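Local atomic coordinates of endoglucanase (PDB entry 1WC2), a protein that cleaves internal beta-1,4-glucosidic linkages in cellulose and related beta-glucans, acting on soluble carboxymethylcellulose, and also has expansin activity. Residues S47-A52 and D132-R137; C69-K74 and F97-L102; L93-M98 and M143-P148. All blocks are in the same frame, centred on the assembly; numbering follows the deposited sequence. Where two conformers were deposited one is given.

Contact 1. Residues S47-A52 and D132-R137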
# COMPACT_ATOMS: atom_id res chain seq x y z
N SER A 47 -8.31 7.29 6.42
CA SER A 47 -7.00 6.85 6.93
C SER A 47 -5.98 6.61 5.82
O SER A 47 -6.34 6.52 4.64
CB SER A 47 -7.17 5.55 7.71
OG SER A 47 -7.81 5.80 8.95
N PHE A 48 -4.71 6.54 6.22
CA PHE A 48 -3.63 6.08 5.36
C PHE A 48 -3.62 4.54 5.39
O PHE A 48 -3.03 3.91 6.28
CB PHE A 48 -2.28 6.68 5.80
CG PHE A 48 -2.11 8.15 5.47
CD1 PHE A 48 -1.53 9.02 6.40
CD2 PHE A 48 -2.45 8.67 4.22
CE1 PHE A 48 -1.34 10.37 6.10
CE2 PHE A 48 -2.25 10.02 3.92
CZ PHE A 48 -1.68 10.86 4.87
N VAL A 49 -4.36 3.97 4.44
CA VAL A 49 -4.48 2.53 4.26
C VAL A 49 -4.20 2.17 2.81
O VAL A 49 -4.27 3.01 1.91
CB VAL A 49 -5.87 2.00 4.72
CG1 VAL A 49 -6.03 2.22 6.24
CG2 VAL A 49 -7.02 2.63 3.93
N ALA A 50 -3.89 0.89 2.60
CA ALA A 50 -3.43 0.41 1.31
C ALA A 50 -3.93 -0.99 0.99
O ALA A 50 -4.20 -1.79 1.88
CB ALA A 50 -1.91 0.42 1.27
N ALA A 51 -4.00 -1.28 -0.30
CA ALA A 51 -4.16 -2.63 -0.82
C ALA A 51 -2.79 -3.09 -1.33
O ALA A 51 -2.18 -2.43 -2.17
CB ALA A 51 -5.19 -2.65 -1.95
N ALA A 52 -2.29 -4.21 -0.80
CA ALA A 52 -0.99 -4.74 -1.21
C ALA A 52 -1.10 -5.73 -2.36
O ALA A 52 -2.00 -6.57 -2.39
CB ALA A 52 -0.30 -5.43 -0.03
N ASP A 132 -1.63 -0.00 -3.69
CA ASP A 132 -2.70 0.91 -4.06
C ASP A 132 -3.04 1.69 -2.78
O ASP A 132 -3.27 1.09 -1.73
CB ASP A 132 -3.96 0.19 -4.59
CG ASP A 132 -3.84 -0.30 -6.05
OD1 ASP A 132 -2.88 0.03 -6.76
OD2 ASP A 132 -4.72 -1.05 -6.53
N LEU A 133 -3.01 3.02 -2.86
CA LEU A 133 -3.21 3.88 -1.70
C LEU A 133 -4.61 4.49 -1.72
O LEU A 133 -4.98 5.17 -2.68
CB LEU A 133 -2.17 5.01 -1.70
CG LEU A 133 -0.69 4.61 -1.88
CD1 LEU A 133 0.22 5.84 -1.89
CD2 LEU A 133 -0.27 3.63 -0.82
N GLU A 134 -5.38 4.26 -0.67
CA GLU A 134 -6.71 4.85 -0.61
C GLU A 134 -6.64 6.38 -0.68
O GLU A 134 -5.92 7.01 0.10
CB GLU A 134 -7.44 4.40 0.64
CG GLU A 134 -8.83 5.00 0.81
CD GLU A 134 -9.81 4.72 -0.34
OE1 GLU A 134 -9.88 3.55 -0.81
OE2 GLU A 134 -10.51 5.65 -0.80
N ASN A 135 -7.43 6.97 -1.58
CA ASN A 135 -7.38 8.41 -1.89
C ASN A 135 -8.75 9.04 -2.15
O ASN A 135 -8.84 10.15 -2.70
CB ASN A 135 -6.45 8.69 -3.07
CG ASN A 135 -6.10 10.17 -3.20
OD1 ASN A 135 -5.66 10.79 -2.22
ND2 ASN A 135 -6.29 10.74 -4.38
N GLY A 136 -9.80 8.35 -1.73
CA GLY A 136 -11.15 8.85 -1.98
C GLY A 136 -11.45 10.18 -1.30
O GLY A 136 -12.36 10.89 -1.71
N ARG A 137 -10.68 10.52 -0.25
CA ARG A 137 -10.82 11.79 0.45
C ARG A 137 -9.61 12.71 0.22
O ARG A 137 -9.40 13.67 0.96
CB ARG A 137 -11.09 11.54 1.94
CG ARG A 137 -12.46 10.89 2.16
CD ARG A 137 -12.74 10.50 3.58
NE ARG A 137 -12.91 11.67 4.45
CZ ARG A 137 -14.05 12.34 4.64
NH1 ARG A 137 -15.15 11.97 4.01
NH2 ARG A 137 -14.07 13.37 5.46
O HOH W 1 -4.12 5.99 2.04
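A50 and L133 form an antiparallel non-hydrogen-bonded pair, and A51 and D132 the adjoining hydrogen-bonded pair, the short strand axes running at 154°. D132 N and A51 O are joined at 2.9 Å, as are A51 N and D132 O. Beyond them E134 N reaches V49 O at 3.1 Å, and a water continues the seam between the backbones, 3.0 Å from V49 O and 2.8 Å from E134 O.

A50 CB meets the L133 CD2 branch at 4.2 Å, while A51 and D132 share the other face through their beta carbons. V49 and E134 lie side by side, V49 CG2 resting on E134 CB at 3.8 Å. E134 then bends at chi2 (59°), which carries its carboxylate away from V49. E134 OE2 accepts a hydrogen bond from G136 N, above the carboxylate plane, and is hydrogen-bonded to H23 ND1; E134 OE1 accepts one from the backbone N of D24, the nucleophile by similarity, which probably helps to position it.

D132, by similarity the proton donor, is hydrogen-bonded through OD1 to H130 NE2 in one conformer. In this double-psi barrel, strand 129-134 lies between 49-53 and the parallel 14-22, while 94-100 flanks 49-53 on its other edge.

Contact 2. Residues C69-K74 and F97-L102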
# COMPACT_ATOMS: atom_id res chain seq x y z
N CYS A 69 -1.92 -8.65 6.35
CA CYS A 69 -3.02 -7.83 6.86
C CYS A 69 -2.61 -7.14 8.17
O CYS A 69 -2.08 -7.79 9.07
CB CYS A 69 -4.26 -8.69 7.14
SG CYS A 69 -5.30 -9.02 5.69
N GLY A 70 -2.90 -5.86 8.27
CA GLY A 70 -2.62 -5.08 9.48
C GLY A 70 -1.20 -4.57 9.63
O GLY A 70 -0.90 -3.86 10.60
N GLN A 71 -0.31 -4.94 8.70
CA GLN A 71 1.08 -4.50 8.78
C GLN A 71 1.17 -3.07 8.27
O GLN A 71 0.50 -2.70 7.29
CB GLN A 71 1.97 -5.40 7.93
CG GLN A 71 3.44 -5.14 8.12
CD GLN A 71 4.30 -6.04 7.26
OE1 GLN A 71 4.22 -5.98 6.03
NE2 GLN A 71 5.13 -6.86 7.90
N CYS A 72 1.99 -2.26 8.94
CA CYS A 72 2.24 -0.89 8.50
C CYS A 72 3.56 -0.77 7.73
O CYS A 72 4.59 -1.33 8.13
CB CYS A 72 2.22 0.08 9.68
SG CYS A 72 0.54 0.35 10.32
N ILE A 73 3.48 -0.04 6.62
CA ILE A 73 4.58 0.18 5.69
C ILE A 73 4.82 1.69 5.58
O ILE A 73 3.93 2.44 5.19
CB ILE A 73 4.25 -0.36 4.28
CG1 ILE A 73 3.81 -1.83 4.32
CG2 ILE A 73 5.43 -0.10 3.33
CD1 ILE A 73 4.86 -2.76 4.75
N LYS A 74 6.03 2.12 5.93
CA LYS A 74 6.45 3.51 5.78
C LYS A 74 7.05 3.71 4.39
O LYS A 74 8.01 3.02 4.02
CB LYS A 74 7.47 3.88 6.86
CG LYS A 74 7.91 5.34 6.80
CD LYS A 74 8.86 5.70 7.94
CE LYS A 74 9.33 7.16 7.87
NZ LYS A 74 10.39 7.42 8.89
N PHE A 97 1.36 3.63 5.91
CA PHE A 97 0.09 3.08 5.46
C PHE A 97 -0.11 1.70 6.07
O PHE A 97 0.78 0.86 6.04
CB PHE A 97 0.06 2.98 3.93
CG PHE A 97 0.20 4.32 3.24
CD1 PHE A 97 1.45 4.90 3.09
CD2 PHE A 97 -0.92 4.99 2.77
CE1 PHE A 97 1.58 6.15 2.50
CE2 PHE A 97 -0.78 6.25 2.16
CZ PHE A 97 0.47 6.82 2.03
N MET A 98 -1.30 1.44 6.61
CA MET A 98 -1.67 0.09 7.05
C MET A 98 -2.26 -0.71 5.89
O MET A 98 -3.17 -0.22 5.21
CB MET A 98 -2.69 0.15 8.19
CG MET A 98 -3.11 -1.24 8.68
SD MET A 98 -4.28 -1.20 10.07
CE MET A 98 -3.13 -0.78 11.43
N ILE A 99 -1.79 -1.94 5.70
CA ILE A 99 -2.38 -2.84 4.71
C ILE A 99 -3.74 -3.32 5.24
O ILE A 99 -3.80 -4.01 6.27
CB ILE A 99 -1.45 -4.03 4.39
CG1 ILE A 99 -0.16 -3.53 3.71
CG2 ILE A 99 -2.16 -5.07 3.54
CD1 ILE A 99 0.95 -4.58 3.60
N THR A 100 -4.82 -2.95 4.55
CA THR A 100 -6.16 -3.39 4.91
C THR A 100 -6.84 -4.17 3.79
O THR A 100 -7.96 -4.64 3.97
CB THR A 100 -7.07 -2.19 5.28
OG1 THR A 100 -7.16 -1.31 4.15
CG2 THR A 100 -6.52 -1.42 6.49
N ASN A 101 -6.20 -4.32 2.64
CA ASN A 101 -6.86 -4.94 1.49
C ASN A 101 -5.81 -5.55 0.56
O ASN A 101 -4.60 -5.39 0.75
CB ASN A 101 -7.74 -3.87 0.80
CG ASN A 101 -8.89 -4.44 -0.05
OD1 ASN A 101 -9.10 -5.64 -0.14
ND2 ASN A 101 -9.67 -3.55 -0.64
N LEU A 102 -6.33 -6.29 -0.42
CA LEU A 102 -5.56 -6.97 -1.45
C LEU A 102 -5.69 -6.23 -2.79
O LEU A 102 -6.79 -5.82 -3.17
CB LEU A 102 -6.13 -8.39 -1.61
CG LEU A 102 -5.75 -9.16 -2.88
CD1 LEU A 102 -4.27 -9.47 -2.92
CD2 LEU A 102 -6.56 -10.43 -2.99
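I73 and F97 form an antiparallel hydrogen-bonded pair: I73 N bonds to F97 O and F97 N to I73 O, each at 2.9 Å. C72 and M98 are the adjoining non-hydrogen-bonded pair. Just before strand 72-74, G70 and Q71 continue the bonding to I99, although they are in loop conformation. I99 N meets Q71 O almost straight on, with an N-H...O angle of 175°, and G70 N reaches I99 O at 2.9 Å. Between these bonds the chains approach through CA-H...O contacts, C72 CA lying 3.4 Å from F97 O and M98 CA 3.5 Å from Q71 O.

The apolar contacts fall on two faces. On one, C72 SG rests against M98 CB at 3.9 Å. M98 runs straight out, its CG anti to the backbone N (chi1 180°), then bends at the thioether (chi3 -77°), so that the terminal CE comes back within 4.0 Å of C72 SG and lies beside G70 O as well. An alanine in place of M98 would probably leave only the CB contact with C72 SG and open a gap beside the G70 carbonyl. On the other side I99 CD1 crosses I73 CG1 at a slant, 4.0 Å away. I99 CB and CG1 lie beside the polar Q71 O.

This is an antiparallel strand pairing of the double-psi barrel, extended by a loop tied down by disulfides, C72 to C157 and C69 to C30, while the amide oxygen of Q71 is hydrogen-bonded to Y56. Strand 72-78 lies between 94-100 and 148-155, and strand 94-100 between 72-78 and 49-53, with helix 54-57 packed against C69, I99 and L102 where the chain turns a corner at N101.

Contact 3. Residues L93-M98 and M143-P148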
# COMPACT_ATOMS: atom_id res chain seq x y z
N LEU A 93 9.73 12.92 1.28
CA LEU A 93 8.46 12.96 2.00
C LEU A 93 8.11 11.55 2.42
O LEU A 93 8.41 10.58 1.71
CB LEU A 93 7.35 13.52 1.12
CG LEU A 93 7.55 14.94 0.58
CD1 LEU A 93 6.40 15.30 -0.33
CD2 LEU A 93 7.65 15.93 1.71
N SER A 94 7.45 11.41 3.57
CA SER A 94 7.12 10.08 4.06
C SER A 94 5.86 10.01 4.91
O SER A 94 5.65 10.85 5.80
CB SER A 94 8.28 9.49 4.86
OG SER A 94 8.42 10.13 6.11
N LYS A 95 5.07 8.96 4.67
CA LYS A 95 3.90 8.64 5.48
C LYS A 95 3.83 7.11 5.60
O LYS A 95 4.42 6.39 4.78
CB LYS A 95 2.60 9.15 4.84
CG LYS A 95 2.41 10.67 4.84
CD LYS A 95 2.32 11.26 6.24
CE LYS A 95 1.98 12.75 6.21
NZ LYS A 95 2.06 13.37 7.56
N THR A 96 3.09 6.64 6.59
CA THR A 96 2.93 5.22 6.87
C THR A 96 1.49 4.77 6.59
O THR A 96 0.52 5.43 7.01
CB THR A 96 3.34 4.93 8.32
OG1 THR A 96 4.74 5.14 8.48
CG2 THR A 96 3.09 3.47 8.71
N PHE A 97 1.36 3.63 5.91
CA PHE A 97 0.09 3.08 5.46
C PHE A 97 -0.11 1.70 6.07
O PHE A 97 0.78 0.86 6.04
CB PHE A 97 0.06 2.98 3.93
CG PHE A 97 0.20 4.32 3.24
CD1 PHE A 97 1.45 4.90 3.09
CD2 PHE A 97 -0.92 4.99 2.77
CE1 PHE A 97 1.58 6.15 2.50
CE2 PHE A 97 -0.78 6.25 2.16
CZ PHE A 97 0.47 6.82 2.03
N MET A 98 -1.30 1.44 6.61
CA MET A 98 -1.67 0.09 7.05
C MET A 98 -2.26 -0.71 5.89
O MET A 98 -3.17 -0.22 5.21
CB MET A 98 -2.69 0.15 8.19
CG MET A 98 -3.11 -1.24 8.68
SD MET A 98 -4.28 -1.20 10.07
CE MET A 98 -3.13 -0.78 11.43
N MET A 143 -1.35 15.90 -0.42
CA MET A 143 0.07 16.10 -0.13
C MET A 143 0.92 16.29 -1.39
O MET A 143 2.14 16.36 -1.31
CB MET A 143 0.65 14.87 0.58
CG MET A 143 -0.02 14.48 1.84
SD MET A 143 0.89 13.18 2.73
CE MET A 143 0.64 11.73 1.69
N GLY A 144 0.29 16.35 -2.56
CA GLY A 144 1.04 16.43 -3.80
C GLY A 144 1.61 15.10 -4.26
O GLY A 144 2.46 15.08 -5.14
N TRP A 145 1.16 14.00 -3.66
CA TRP A 145 1.60 12.67 -4.09
C TRP A 145 0.69 12.12 -5.21
O TRP A 145 -0.43 11.66 -4.96
CB TRP A 145 1.55 11.68 -2.93
CG TRP A 145 2.55 11.81 -1.80
CD1 TRP A 145 3.12 12.96 -1.29
CD2 TRP A 145 3.00 10.74 -0.96
NE1 TRP A 145 3.94 12.64 -0.23
CE2 TRP A 145 3.87 11.29 0.00
CE3 TRP A 145 2.77 9.35 -0.94
CZ2 TRP A 145 4.51 10.50 0.97
CZ3 TRP A 145 3.39 8.57 0.02
CH2 TRP A 145 4.26 9.15 0.96
N ASN A 146 1.19 12.20 -6.45
CA ASN A 146 0.53 11.63 -7.63
C ASN A 146 1.30 10.36 -8.02
O ASN A 146 2.23 10.41 -8.81
CB ASN A 146 0.51 12.66 -8.77
CG ASN A 146 -0.09 12.14 -10.09
OD1 ASN A 146 -0.01 12.82 -11.13
ND2 ASN A 146 -0.70 10.98 -10.05
N ASN A 147 0.90 9.23 -7.43
CA ASN A 147 1.54 7.94 -7.67
C ASN A 147 3.07 7.99 -7.60
O ASN A 147 3.78 7.54 -8.52
CB ASN A 147 1.08 7.37 -9.02
CG ASN A 147 -0.42 7.25 -9.10
OD1 ASN A 147 -1.11 7.36 -8.08
ND2 ASN A 147 -0.94 6.99 -10.29
N PRO A 148 3.62 8.50 -6.49
CA PRO A 148 5.07 8.61 -6.40
C PRO A 148 5.76 7.24 -6.41
O PRO A 148 5.22 6.26 -5.91
CB PRO A 148 5.28 9.28 -5.04
CG PRO A 148 4.09 8.88 -4.25
CD PRO A 148 2.97 8.93 -5.24
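W145 takes its neighbours along the indole: L93 at the pyrrole side, F97 and the K95 backbone at the far end of the benzene ring. L93 CD1 comes to 3.6 Å from W145 NE1, approaching obliquely, and the two side chains slide past each other in opposite directions. At the other end W145 CZ3 meets the edge of the F97 ring, near its plane, 3.9 Å from F97 CE1. Between them S94 N lies at the indole edge, 4.0 Å from W145 CZ2, and K95 N is 3.8 Å from W145 CH2.

M143 holds the indole from within its own segment. Bent at its thioether (chi3 -71°), it lays CE over the centre of one ring face, 3.6 Å above the plane, a CH-pi contact of the methionine methyl. The M143 sulfur in turn meets the aliphatic part of K95, M143 SD lying 3.6 Å from K95 CG.

Further out, the K95 ammonium makes a salt bridge to D164, V140 packs on both F97 and W145, and N21 ND2 is hydrogen-bonded to W145 O. Dispersion and shape therefore carry the join between strand 94-100 and the loop before strand 148-155, and the lysine contributes its methylenes here while spending its charge elsewhere.

Strand 94-100 is the common thread, directly used by contacts 2 and 3 and bonded to strand 49-53 of contact 1, where A50 N meets M98 O and A50 O meets T100 N. Contacts 1 and 2 are buried and written chiefly in backbone hydrogen bonds. Contact 1 contains the presumed proton donor and, through E134, reaches the presumed nucleophile, whereas contact 2 is more apolar and holds two disulfide cysteines. Contact 3, further from the centre and partly buried, relies on side-chain packing against a loop. F97 serves both contacts 2 and 3 and touches F48 of contact 1, showing how one strand can change its chemistry along its length.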